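Local coordinates for pumilio homology domain family member 4 (PDB 3BWT), which binds mRNA as a PUF-family protein, represented here by its single-stranded RNA-binding Pumilio homology domain of eight helical repeats, at residues G13-L18 / R26-Q31; E105-K108 / E112-I115; P122-L127 / F153-D158; S159-A164 / V196-L201. One frame throughout, in Å; residues are numbered along the deposited sequence.

Contact 1 (G13-L18 / R26-Q31)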
loop_
_atom_site.group_PDB
_atom_site.type_symbol
_atom_site.label_atom_id
_atom_site.label_comp_id
_atom_site.label_asym_id
_atom_site.label_seq_id
_atom_site.Cartn_x
_atom_site.Cartn_y
_atom_site.Cartn_z
ATOM N N GLY A 13 -8.785 2.928 41.980
ATOM C CA GLY A 13 -10.192 2.605 42.138
ATOM C C GLY A 13 -11.086 3.523 41.331
ATOM O O GLY A 13 -12.305 3.377 41.339
ATOM N N SER A 14 -10.478 4.463 40.616
ATOM C CA SER A 14 -11.232 5.430 39.830
ATOM C C SER A 14 -10.522 5.728 38.517
ATOM O O SER A 14 -10.867 6.675 37.812
ATOM C CB SER A 14 -11.421 6.717 40.629
ATOM O OG SER A 14 -11.706 6.423 41.988
ATOM N N ILE A 15 -9.538 4.900 38.191
ATOM C CA ILE A 15 -8.728 5.088 36.991
ATOM C C ILE A 15 -9.554 5.091 35.705
ATOM O O ILE A 15 -9.318 5.904 34.806
ATOM C CB ILE A 15 -7.574 4.051 36.911
ATOM C CG1 ILE A 15 -6.443 4.466 37.864
ATOM C CG2 ILE A 15 -7.064 3.925 35.479
ATOM C CD1 ILE A 15 -5.431 3.392 38.156
ATOM N N HIS A 16 -10.532 4.199 35.617
ATOM C CA HIS A 16 -11.329 4.117 34.399
ATOM C C HIS A 16 -12.048 5.424 34.128
ATOM O O HIS A 16 -12.195 5.827 32.977
ATOM C CB HIS A 16 -12.338 2.976 34.473
ATOM C CG HIS A 16 -13.343 2.992 33.366
ATOM N ND1 HIS A 16 -14.592 3.556 33.504
ATOM C CD2 HIS A 16 -13.279 2.522 32.097
ATOM C CE1 HIS A 16 -15.259 3.428 32.370
ATOM N NE2 HIS A 16 -14.484 2.802 31.500
ATOM N N SER A 17 -12.501 6.089 35.186
ATOM C CA SER A 17 -13.251 7.323 35.012
ATOM C C SER A 17 -12.390 8.394 34.339
ATOM O O SER A 17 -12.906 9.322 33.722
ATOM C CB SER A 17 -13.787 7.828 36.347
ATOM O OG SER A 17 -12.795 8.563 37.038
ATOM N N LEU A 18 -11.074 8.262 34.451
ATOM C CA LEU A 18 -10.160 9.215 33.837
ATOM C C LEU A 18 -9.984 8.945 32.349
ATOM O O LEU A 18 -9.487 9.800 31.615
ATOM C CB LEU A 18 -8.791 9.134 34.504
ATOM C CG LEU A 18 -8.643 9.564 35.960
ATOM C CD1 LEU A 18 -7.181 9.436 36.372
ATOM C CD2 LEU A 18 -9.140 10.986 36.151
ATOM N N ARG A 26 -4.042 11.611 29.137
ATOM C CA ARG A 26 -2.666 12.070 28.998
ATOM C C ARG A 26 -1.949 11.985 30.335
ATOM O O ARG A 26 -0.773 11.612 30.393
ATOM C CB ARG A 26 -2.599 13.474 28.388
ATOM C CG ARG A 26 -2.885 13.483 26.880
ATOM C CD ARG A 26 -2.712 14.857 26.241
ATOM N NE ARG A 26 -3.025 14.825 24.811
ATOM C CZ ARG A 26 -2.136 14.585 23.850
ATOM N NH1 ARG A 26 -0.863 14.363 24.153
ATOM N NH2 ARG A 26 -2.519 14.570 22.579
ATOM N N PHE A 27 -2.676 12.295 31.406
ATOM C CA PHE A 27 -2.175 12.090 32.761
ATOM C C PHE A 27 -1.701 10.649 32.936
ATOM O O PHE A 27 -0.564 10.400 33.335
ATOM C CB PHE A 27 -3.258 12.399 33.792
ATOM C CG PHE A 27 -2.868 12.041 35.202
ATOM C CD1 PHE A 27 -1.960 12.816 35.902
ATOM C CD2 PHE A 27 -3.406 10.927 35.825
ATOM C CE1 PHE A 27 -1.595 12.489 37.193
ATOM C CE2 PHE A 27 -3.044 10.594 37.114
ATOM C CZ PHE A 27 -2.135 11.375 37.801
ATOM N N LEU A 28 -2.582 9.704 32.630
ATOM C CA LEU A 28 -2.270 8.295 32.772
ATOM C C LEU A 28 -1.091 7.879 31.903
ATOM O O LEU A 28 -0.219 7.133 32.337
ATOM C CB LEU A 28 -3.489 7.458 32.419
ATOM C CG LEU A 28 -4.666 7.649 33.364
ATOM C CD1 LEU A 28 -5.762 6.667 33.027
ATOM C CD2 LEU A 28 -4.199 7.463 34.785
ATOM N N GLN A 29 -1.073 8.360 30.667
ATOM C CA GLN A 29 -0.010 8.013 29.748
ATOM C C GLN A 29 1.309 8.513 30.302
ATOM O O GLN A 29 2.354 7.883 30.115
ATOM C CB GLN A 29 -0.285 8.605 28.368
ATOM C CG GLN A 29 -1.402 7.893 27.614
ATOM C CD GLN A 29 -1.920 8.702 26.435
ATOM O OE1 GLN A 29 -1.175 8.992 25.493
ATOM N NE2 GLN A 29 -3.203 9.071 26.481
ATOM N N LYS A 30 1.251 9.650 30.989
ATOM C CA LYS A 30 2.426 10.222 31.625
ATOM C C LYS A 30 2.927 9.233 32.652
ATOM O O LYS A 30 4.054 8.752 32.573
ATOM C CB LYS A 30 2.073 11.554 32.297
ATOM C CG LYS A 30 3.276 12.375 32.759
ATOM C CD LYS A 30 2.842 13.707 33.379
ATOM C CE LYS A 30 2.048 13.506 34.674
ATOM N NZ LYS A 30 1.555 14.778 35.308
ATOM N N GLN A 31 2.060 8.923 33.609
ATOM C CA GLN A 31 2.349 7.952 34.654
ATOM C C GLN A 31 2.921 6.642 34.112
ATOM O O GLN A 31 3.857 6.082 34.676
ATOM C CB GLN A 31 1.084 7.684 35.460
ATOM C CG GLN A 31 0.485 8.940 36.034
ATOM C CD GLN A 31 1.525 9.829 36.720
ATOM O OE1 GLN A 31 2.262 9.389 37.609
ATOM N NE2 GLN A 31 1.573 11.092 36.317
#

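Contact 2 (E105-K108 / E112-I115)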
loop_
_atom_site.group_PDB
_atom_site.type_symbol
_atom_site.label_atom_id
_atom_site.label_comp_id
_atom_site.label_asym_id
_atom_site.label_seq_id
_atom_site.Cartn_x
_atom_site.Cartn_y
_atom_site.Cartn_z
ATOM N N GLU A 105 2.294 -4.619 16.797
ATOM C CA GLU A 105 3.687 -4.218 16.901
ATOM C C GLU A 105 4.323 -4.709 18.185
ATOM O O GLU A 105 5.535 -4.942 18.241
ATOM C CB GLU A 105 3.802 -2.703 16.845
ATOM C CG GLU A 105 3.679 -2.160 15.452
ATOM C CD GLU A 105 3.599 -0.664 15.423
ATOM O OE1 GLU A 105 3.535 -0.056 16.517
ATOM O OE2 GLU A 105 3.595 -0.103 14.303
ATOM N N CYS A 106 3.502 -4.862 19.220
ATOM C CA CYS A 106 4.006 -5.148 20.558
ATOM C C CYS A 106 4.164 -6.627 20.889
ATOM O O CYS A 106 4.894 -6.974 21.809
ATOM C CB CYS A 106 3.118 -4.494 21.612
ATOM S SG CYS A 106 3.410 -2.752 21.821
ATOM N N ILE A 107 3.483 -7.498 20.155
ATOM C CA ILE A 107 3.470 -8.902 20.535
ATOM C C ILE A 107 4.820 -9.564 20.331
ATOM O O ILE A 107 5.463 -9.399 19.304
ATOM C CB ILE A 107 2.346 -9.708 19.846
ATOM C CG1 ILE A 107 2.546 -9.746 18.333
ATOM C CG2 ILE A 107 0.985 -9.134 20.214
ATOM C CD1 ILE A 107 1.393 -10.397 17.598
ATOM N N LYS A 108 5.239 -10.315 21.339
ATOM C CA LYS A 108 6.518 -10.987 21.310
ATOM C C LYS A 108 6.344 -12.500 21.121
ATOM O O LYS A 108 7.086 -13.115 20.357
ATOM C CB LYS A 108 7.317 -10.654 22.585
ATOM C CG LYS A 108 7.754 -9.177 22.685
ATOM C CD LYS A 108 8.445 -8.830 24.019
ATOM C CE LYS A 108 7.452 -8.776 25.185
ATOM N NZ LYS A 108 7.933 -8.028 26.400
ATOM N N GLU A 112 0.601 -15.321 21.083
ATOM C CA GLU A 112 0.002 -14.029 20.801
ATOM C C GLU A 112 -0.290 -13.879 19.321
ATOM O O GLU A 112 -1.282 -13.256 18.941
ATOM C CB GLU A 112 0.953 -12.911 21.220
ATOM C CG GLU A 112 0.818 -12.462 22.655
ATOM C CD GLU A 112 1.924 -11.503 23.052
ATOM O OE1 GLU A 112 3.110 -11.903 23.039
ATOM O OE2 GLU A 112 1.604 -10.346 23.380
ATOM N N ALA A 113 0.593 -14.426 18.489
ATOM C CA ALA A 113 0.446 -14.309 17.043
ATOM C C ALA A 113 -0.643 -15.236 16.555
ATOM O O ALA A 113 -1.405 -14.894 15.649
ATOM C CB ALA A 113 1.749 -14.610 16.337
ATOM N N GLN A 114 -0.722 -16.414 17.159
ATOM C CA GLN A 114 -1.762 -17.358 16.785
ATOM C C GLN A 114 -3.141 -16.823 17.136
ATOM O O GLN A 114 -4.077 -16.970 16.358
ATOM C CB GLN A 114 -1.521 -18.730 17.412
ATOM C CG GLN A 114 -0.570 -19.581 16.596
ATOM C CD GLN A 114 -0.813 -19.430 15.102
ATOM O OE1 GLN A 114 0.103 -19.095 14.347
ATOM N NE2 GLN A 114 -2.055 -19.661 14.671
ATOM N N ILE A 115 -3.262 -16.185 18.294
ATOM C CA ILE A 115 -4.516 -15.540 18.674
ATOM C C ILE A 115 -4.910 -14.432 17.689
ATOM O O ILE A 115 -6.092 -14.246 17.385
ATOM C CB ILE A 115 -4.462 -14.974 20.114
ATOM C CG1 ILE A 115 -4.474 -16.113 21.138
ATOM C CG2 ILE A 115 -5.622 -14.020 20.368
ATOM C CD1 ILE A 115 -4.270 -15.657 22.575
#

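Contact 3 (P122-L127 / F153-D158)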
loop_
_atom_site.group_PDB
_atom_site.type_symbol
_atom_site.label_atom_id
_atom_site.label_comp_id
_atom_site.label_asym_id
_atom_site.label_seq_id
_atom_site.Cartn_x
_atom_site.Cartn_y
_atom_site.Cartn_z
ATOM N N PRO A 122 -10.782 -15.040 9.633
ATOM C CA PRO A 122 -12.141 -15.097 9.087
ATOM C C PRO A 122 -12.562 -13.829 8.334
ATOM O O PRO A 122 -13.498 -13.886 7.536
ATOM C CB PRO A 122 -13.009 -15.259 10.336
ATOM C CG PRO A 122 -12.115 -15.883 11.341
ATOM C CD PRO A 122 -10.737 -15.371 11.068
ATOM N N TYR A 123 -11.888 -12.709 8.570
ATOM C CA TYR A 123 -12.371 -11.427 8.070
ATOM C C TYR A 123 -11.403 -10.718 7.133
ATOM O O TYR A 123 -11.535 -9.528 6.886
ATOM C CB TYR A 123 -12.710 -10.521 9.252
ATOM C CG TYR A 123 -13.446 -11.259 10.337
ATOM C CD1 TYR A 123 -14.780 -11.614 10.182
ATOM C CD2 TYR A 123 -12.800 -11.622 11.506
ATOM C CE1 TYR A 123 -15.445 -12.301 11.164
ATOM C CE2 TYR A 123 -13.452 -12.304 12.485
ATOM C CZ TYR A 123 -14.772 -12.645 12.314
ATOM O OH TYR A 123 -15.412 -13.330 13.318
ATOM N N THR A 124 -10.449 -11.453 6.586
ATOM C CA THR A 124 -9.344 -10.830 5.863
ATOM C C THR A 124 -9.744 -9.926 4.685
ATOM O O THR A 124 -9.212 -8.826 4.542
ATOM C CB THR A 124 -8.331 -11.877 5.398
ATOM O OG1 THR A 124 -7.897 -12.641 6.528
ATOM C CG2 THR A 124 -7.130 -11.196 4.734
ATOM N N VAL A 125 -10.659 -10.379 3.839
ATOM C CA VAL A 125 -11.073 -9.553 2.710
ATOM C C VAL A 125 -11.766 -8.281 3.194
ATOM O O VAL A 125 -11.410 -7.171 2.796
ATOM C CB VAL A 125 -12.016 -10.302 1.756
ATOM C CG1 VAL A 125 -12.705 -9.321 0.865
ATOM C CG2 VAL A 125 -11.245 -11.310 0.927
ATOM N N GLN A 126 -12.759 -8.455 4.062
ATOM C CA GLN A 126 -13.507 -7.333 4.598
ATOM C C GLN A 126 -12.577 -6.233 5.100
ATOM O O GLN A 126 -12.773 -5.055 4.784
ATOM C CB GLN A 126 -14.437 -7.801 5.711
ATOM C CG GLN A 126 -15.145 -6.671 6.452
ATOM C CD GLN A 126 -16.076 -7.188 7.553
ATOM O OE1 GLN A 126 -16.877 -6.434 8.110
ATOM N NE2 GLN A 126 -15.973 -8.479 7.864
ATOM N N LEU A 127 -11.568 -6.623 5.878
ATOM C CA LEU A 127 -10.638 -5.667 6.459
ATOM C C LEU A 127 -9.670 -5.125 5.433
ATOM O O LEU A 127 -9.373 -3.932 5.430
ATOM C CB LEU A 127 -9.878 -6.281 7.614
ATOM C CG LEU A 127 -10.781 -6.757 8.742
ATOM C CD1 LEU A 127 -9.952 -7.045 9.980
ATOM C CD2 LEU A 127 -11.839 -5.705 9.033
ATOM N N PHE A 153 -2.196 -13.971 2.300
ATOM C CA PHE A 153 -1.946 -14.430 0.938
ATOM C C PHE A 153 -3.002 -15.425 0.490
ATOM O O PHE A 153 -3.422 -15.408 -0.664
ATOM C CB PHE A 153 -0.561 -15.071 0.831
ATOM C CG PHE A 153 0.550 -14.082 0.657
ATOM C CD1 PHE A 153 1.130 -13.474 1.750
ATOM C CD2 PHE A 153 1.015 -13.762 -0.602
ATOM C CE1 PHE A 153 2.148 -12.568 1.588
ATOM C CE2 PHE A 153 2.036 -12.852 -0.769
ATOM C CZ PHE A 153 2.601 -12.253 0.322
ATOM N N ASP A 154 -3.425 -16.298 1.399
ATOM C CA ASP A 154 -4.435 -17.294 1.068
ATOM C C ASP A 154 -5.765 -16.617 0.735
ATOM O O ASP A 154 -6.393 -16.916 -0.283
ATOM C CB ASP A 154 -4.622 -18.289 2.216
ATOM C CG ASP A 154 -3.394 -19.153 2.458
ATOM O OD1 ASP A 154 -2.517 -19.228 1.572
ATOM O OD2 ASP A 154 -3.308 -19.767 3.543
ATOM N N ALA A 155 -6.190 -15.699 1.595
ATOM C CA ALA A 155 -7.458 -15.007 1.399
ATOM C C ALA A 155 -7.446 -14.190 0.114
ATOM O O ALA A 155 -8.454 -14.096 -0.589
ATOM C CB ALA A 155 -7.768 -14.117 2.595
ATOM N N ILE A 156 -6.299 -13.592 -0.185
ATOM C CA ILE A 156 -6.157 -12.800 -1.396
ATOM C C ILE A 156 -6.228 -13.687 -2.640
ATOM O O ILE A 156 -6.882 -13.348 -3.622
ATOM C CB ILE A 156 -4.852 -11.975 -1.388
ATOM C CG1 ILE A 156 -4.990 -10.777 -0.458
ATOM C CG2 ILE A 156 -4.535 -11.464 -2.776
ATOM C CD1 ILE A 156 -3.718 -10.003 -0.306
ATOM N N SER A 157 -5.557 -14.830 -2.586
ATOM C CA SER A 157 -5.584 -15.785 -3.684
ATOM C C SER A 157 -7.002 -16.064 -4.175
ATOM O O SER A 157 -7.214 -16.327 -5.357
ATOM C CB SER A 157 -4.907 -17.095 -3.268
ATOM O OG SER A 157 -3.519 -16.905 -3.029
ATOM N N ASP A 158 -7.974 -15.989 -3.273
ATOM C CA ASP A 158 -9.342 -16.379 -3.610
ATOM C C ASP A 158 -10.264 -15.215 -3.995
ATOM O O ASP A 158 -11.315 -15.426 -4.610
ATOM C CB ASP A 158 -9.948 -17.199 -2.468
ATOM C CG ASP A 158 -9.190 -18.490 -2.218
ATOM O OD1 ASP A 158 -8.464 -18.944 -3.136
ATOM O OD2 ASP A 158 -9.316 -19.050 -1.109
#

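Contact 4 (S159-A164 / V196-L201)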
loop_
_atom_site.group_PDB
_atom_site.type_symbol
_atom_site.label_atom_id
_atom_site.label_comp_id
_atom_site.label_asym_id
_atom_site.label_seq_id
_atom_site.Cartn_x
_atom_site.Cartn_y
_atom_site.Cartn_z
ATOM N N SER A 159 -9.878 -13.993 -3.635
ATOM C CA SER A 159 -10.651 -12.811 -4.010
ATOM C C SER A 159 -9.741 -11.813 -4.714
ATOM O O SER A 159 -9.831 -10.611 -4.499
ATOM C CB SER A 159 -11.291 -12.169 -2.777
ATOM O OG SER A 159 -11.822 -13.151 -1.895
ATOM N N CYS A 160 -8.876 -12.329 -5.576
ATOM C CA CYS A 160 -7.766 -11.553 -6.103
ATOM C C CYS A 160 -8.194 -10.341 -6.906
ATOM O O CYS A 160 -7.684 -9.237 -6.713
ATOM C CB CYS A 160 -6.869 -12.436 -6.969
ATOM S SG CYS A 160 -5.264 -11.688 -7.309
ATOM N N ILE A 161 -9.113 -10.563 -7.835
ATOM C CA ILE A 161 -9.510 -9.516 -8.751
ATOM C C ILE A 161 -10.093 -8.322 -7.981
ATOM O O ILE A 161 -9.639 -7.198 -8.140
ATOM C CB ILE A 161 -10.486 -10.063 -9.832
ATOM C CG1 ILE A 161 -10.898 -8.957 -10.802
ATOM C CG2 ILE A 161 -11.681 -10.760 -9.191
ATOM C CD1 ILE A 161 -9.716 -8.374 -11.537
ATOM N N ASP A 162 -11.067 -8.567 -7.114
ATOM C CA ASP A 162 -11.703 -7.479 -6.378
ATOM C C ASP A 162 -10.782 -6.828 -5.357
ATOM O O ASP A 162 -10.930 -5.646 -5.057
ATOM C CB ASP A 162 -13.003 -7.935 -5.702
ATOM C CG ASP A 162 -12.893 -9.324 -5.089
ATOM O OD1 ASP A 162 -12.331 -10.234 -5.751
ATOM O OD2 ASP A 162 -13.386 -9.504 -3.948
ATOM N N ILE A 163 -9.839 -7.589 -4.817
ATOM C CA ILE A 163 -8.908 -7.025 -3.849
ATOM C C ILE A 163 -7.822 -6.205 -4.541
ATOM O O ILE A 163 -7.433 -5.138 -4.067
ATOM C CB ILE A 163 -8.307 -8.101 -2.926
ATOM C CG1 ILE A 163 -9.031 -8.090 -1.581
ATOM C CG2 ILE A 163 -6.820 -7.857 -2.697
ATOM C CD1 ILE A 163 -8.721 -9.276 -0.708
ATOM N N ALA A 164 -7.352 -6.709 -5.673
ATOM C CA ALA A 164 -6.394 -5.990 -6.496
ATOM C C ALA A 164 -6.973 -4.691 -7.070
ATOM O O ALA A 164 -6.263 -3.693 -7.204
ATOM C CB ALA A 164 -5.905 -6.888 -7.613
ATOM N N VAL A 196 -3.655 -9.594 -15.763
ATOM C CA VAL A 196 -2.968 -8.363 -16.141
ATOM C C VAL A 196 -3.772 -7.462 -17.088
ATOM O O VAL A 196 -3.668 -6.234 -17.019
ATOM C CB VAL A 196 -1.552 -8.637 -16.711
ATOM C CG1 VAL A 196 -1.621 -8.971 -18.199
ATOM C CG2 VAL A 196 -0.660 -7.438 -16.464
ATOM N N ASP A 197 -4.575 -8.062 -17.960
ATOM C CA ASP A 197 -5.410 -7.274 -18.865
ATOM C C ASP A 197 -6.355 -6.349 -18.072
ATOM O O ASP A 197 -6.324 -5.121 -18.227
ATOM C CB ASP A 197 -6.209 -8.186 -19.802
ATOM C CG ASP A 197 -5.361 -8.779 -20.928
ATOM O OD1 ASP A 197 -4.122 -8.616 -20.917
ATOM O OD2 ASP A 197 -5.942 -9.416 -21.835
ATOM N N LYS A 198 -7.174 -6.951 -17.213
ATOM C CA LYS A 198 -8.130 -6.218 -16.385
ATOM C C LYS A 198 -7.469 -5.168 -15.495
ATOM O O LYS A 198 -7.917 -4.021 -15.432
ATOM C CB LYS A 198 -8.934 -7.189 -15.506
ATOM C CG LYS A 198 -9.916 -8.066 -16.274
ATOM C CD LYS A 198 -11.199 -8.313 -15.477
ATOM C CE LYS A 198 -12.289 -8.904 -16.364
ATOM N NZ LYS A 198 -13.657 -8.663 -15.823
ATOM N N LEU A 199 -6.417 -5.576 -14.793
ATOM C CA LEU A 199 -5.737 -4.715 -13.832
ATOM C C LEU A 199 -5.147 -3.463 -14.463
ATOM O O LEU A 199 -5.141 -2.398 -13.870
ATOM C CB LEU A 199 -4.616 -5.494 -13.146
ATOM C CG LEU A 199 -4.993 -6.751 -12.380
ATOM C CD1 LEU A 199 -3.738 -7.387 -11.856
ATOM C CD2 LEU A 199 -5.921 -6.395 -11.250
ATOM N N THR A 200 -4.630 -3.613 -15.670
ATOM C CA THR A 200 -3.913 -2.537 -16.340
ATOM C C THR A 200 -4.841 -1.349 -16.610
ATOM O O THR A 200 -4.441 -0.194 -16.488
ATOM C CB THR A 200 -3.255 -3.067 -17.647
ATOM O OG1 THR A 200 -2.326 -4.109 -17.315
ATOM C CG2 THR A 200 -2.530 -1.955 -18.417
ATOM N N LEU A 201 -6.089 -1.652 -16.950
ATOM C CA LEU A 201 -7.082 -0.637 -17.282
ATOM C C LEU A 201 -7.795 -0.120 -16.042
ATOM O O LEU A 201 -8.608 0.799 -16.114
ATOM C CB LEU A 201 -8.105 -1.221 -18.250
ATOM C CG LEU A 201 -7.560 -1.668 -19.608
ATOM C CD1 LEU A 201 -8.708 -1.939 -20.582
ATOM C CD2 LEU A 201 -6.589 -0.619 -20.163
#

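Contact 1 (G13-L18 / R26-Q31)
Within the first Pumilio repeat of the RNA-binding domain, the short, loosely formed helix 15-18 sets I15 and L18 against F27 and L28 of the long helix 22-34. No hydrogen bond passes between the segments; four buried apolar side chains make the contact. L28 is its hub, because its two methyls meet both opposing residues. CD1 of L28 lies 3.9 Å from CG2 of I15, and CD2 of L28 lies 3.9 Å from CD1 of L18. The same L28 CD1 also comes within 4.2 Å of L18 CB, three positions on from I15. I15 uses its branch methyl for this: CG1 lies beside the backbone N (chi1 -77°), which puts CG2 anti to that N and toward L28. L18 CD1 serves two partners, since besides L28 it touches F27 CD2 at 4.1 Å, reaching the ring obliquely. One face of that ring carries CG of Q31, one turn further along the helix, 4.0 Å above the plane and toward the rim. At the start of the short helix, S17 OG donates to S14 O at 2.8 Å, in the carbonyl plane, which ties the first turn together. F3 and Y11 bring further aromatic rings to F27 and also touch L18. Helix 37-47 touches the contact too, with A42 and I43 on I15, I43 on L28, and the E46 carboxylate taking the backbone N-H groups of G13 and I15. Helix 60-70 adds L63 against L28.

Contact 2 (E105-K108 / E112-I115)
E112 lies alongside I107 where helix 96-106 ends and the chain bends into helix 110-120, at the turn between two consecutive helices of the third Pumilio repeat. The first helix gives way at I107, and the two side chains run antiparallel alongside one another. Followed outward, E112 begins with CB 3.8 Å from I107 CB. Its CG passes I107 CG2 at 4.1 Å, and the extended chain then carries CD to 3.7 Å from I107 CB. At the tip the oxygens part company. OE2 lies beside the I107 CG2 methyl and forms a salt bridge with R76 NE of helix 73-83. OE1 accepts the backbone N-H of K108 at 3.2 Å, a bent bond (140° at the hydrogen) that arrives from above the carboxylate plane, 46° out of it; T109 OG1 is also hydrogen-bonded to this oxygen. With an alanine here, R76 would probably be left without its charged mate and the K108 N-H without its carboxylate acceptor, freeing the turn to shift. The far arm of I107 continues past the glutamate to the next helical residue, its CD1 resting 4.1 Å from A113 CA.

Contact 3 (P122-L127 / F153-D158)
T124 and A155 form the close part of this contact, where the first turn of helix 124-128 meets the last turns of helix 146-158. T124 belongs to the fourth Pumilio repeat and A155 opens the fifth, which makes this a contact across their boundary. A155 CB presses on the branched end of T124, 3.6 Å from its CB and 3.7 Å from its CG2. The T124 torsion sorts its two branches: OG1 lies beside the backbone N (chi1 -55°), hydrogen-bonded to R121 O, leaving CG2 anti to that N and next to the alanine. The rest is looser. V125 offers only CG2, at 4.2 Å from the carbonyl O of A155, and no hydrogen bond links the segments. V125 and A155 are themselves only partly buried, whereas T124 is buried. On the helix 146-158 side, F153 O receives both N and OG of S157 from opposite faces of its carbonyl plane, with OG at 2.8 Å, which turns the serine hydroxyl back onto its own helix. Around the contact, L127 packs on helix 87-92, I156 touches helices 169-179 and 182-193, and V125 and I156 both reach I163 of helix 160-164.

Contact 4 (S159-A164 / V196-L201)
V196 O is gripped twice by one residue, T200, whose backbone N (3.1 Å) and hydroxyl OG1 come to it from opposite faces of its carbonyl plane. This double hold spans the single turn of helix 196-200 in the sixth Pumilio repeat and keeps the T200 side chain folded onto it. Facing it is helix 160-164 of the fifth repeat. The two short helices run almost in the same direction, at 22°, with their axes 10.8 Å apart, a side-by-side layering of successive repeats as in other alpha-helical repeat proteins. Side chains alone span that distance, without a hydrogen bond. I161 has CG1 anti to the backbone N (chi1 -180°), and its terminal CD1 reaches 4.2 Å from CD of K198, touching the aliphatic part of that lysine; it also lies 4.3 Å from L199 CD2. L199 also touches V209 of helix 205-219, and A164 touches L173 of helix 169-179. On helix 160-164, D162 OD2 forms a salt bridge with K129 NZ. The closest approach of the two helices is a methyl on a methyl: A164 CB and L199 CD2, 3.7 Å apart.

In the fold
The four contacts follow one another along the curved stack of Pumilio repeats, all within one domain. Contact 1 lies near the N-terminal end, its centre about 25 Å from that of contact 2 and about 48 Å from that of contact 4, across the chain's centre. Contacts 2 and 3 are about 19 Å apart between centres and do not touch, although helix 110-120 is followed in the chain by helix 124-128. Contacts 3 and 4 do meet: V125 CG2 packs against S159 OG at 3.4 Å. Contacts 1 and 2 lie within repeats 1 and 3; contacts 3 and 4 join repeat 4 to 5 and 5 to 6. In PUF proteins such an arc receives RNA along its concave face.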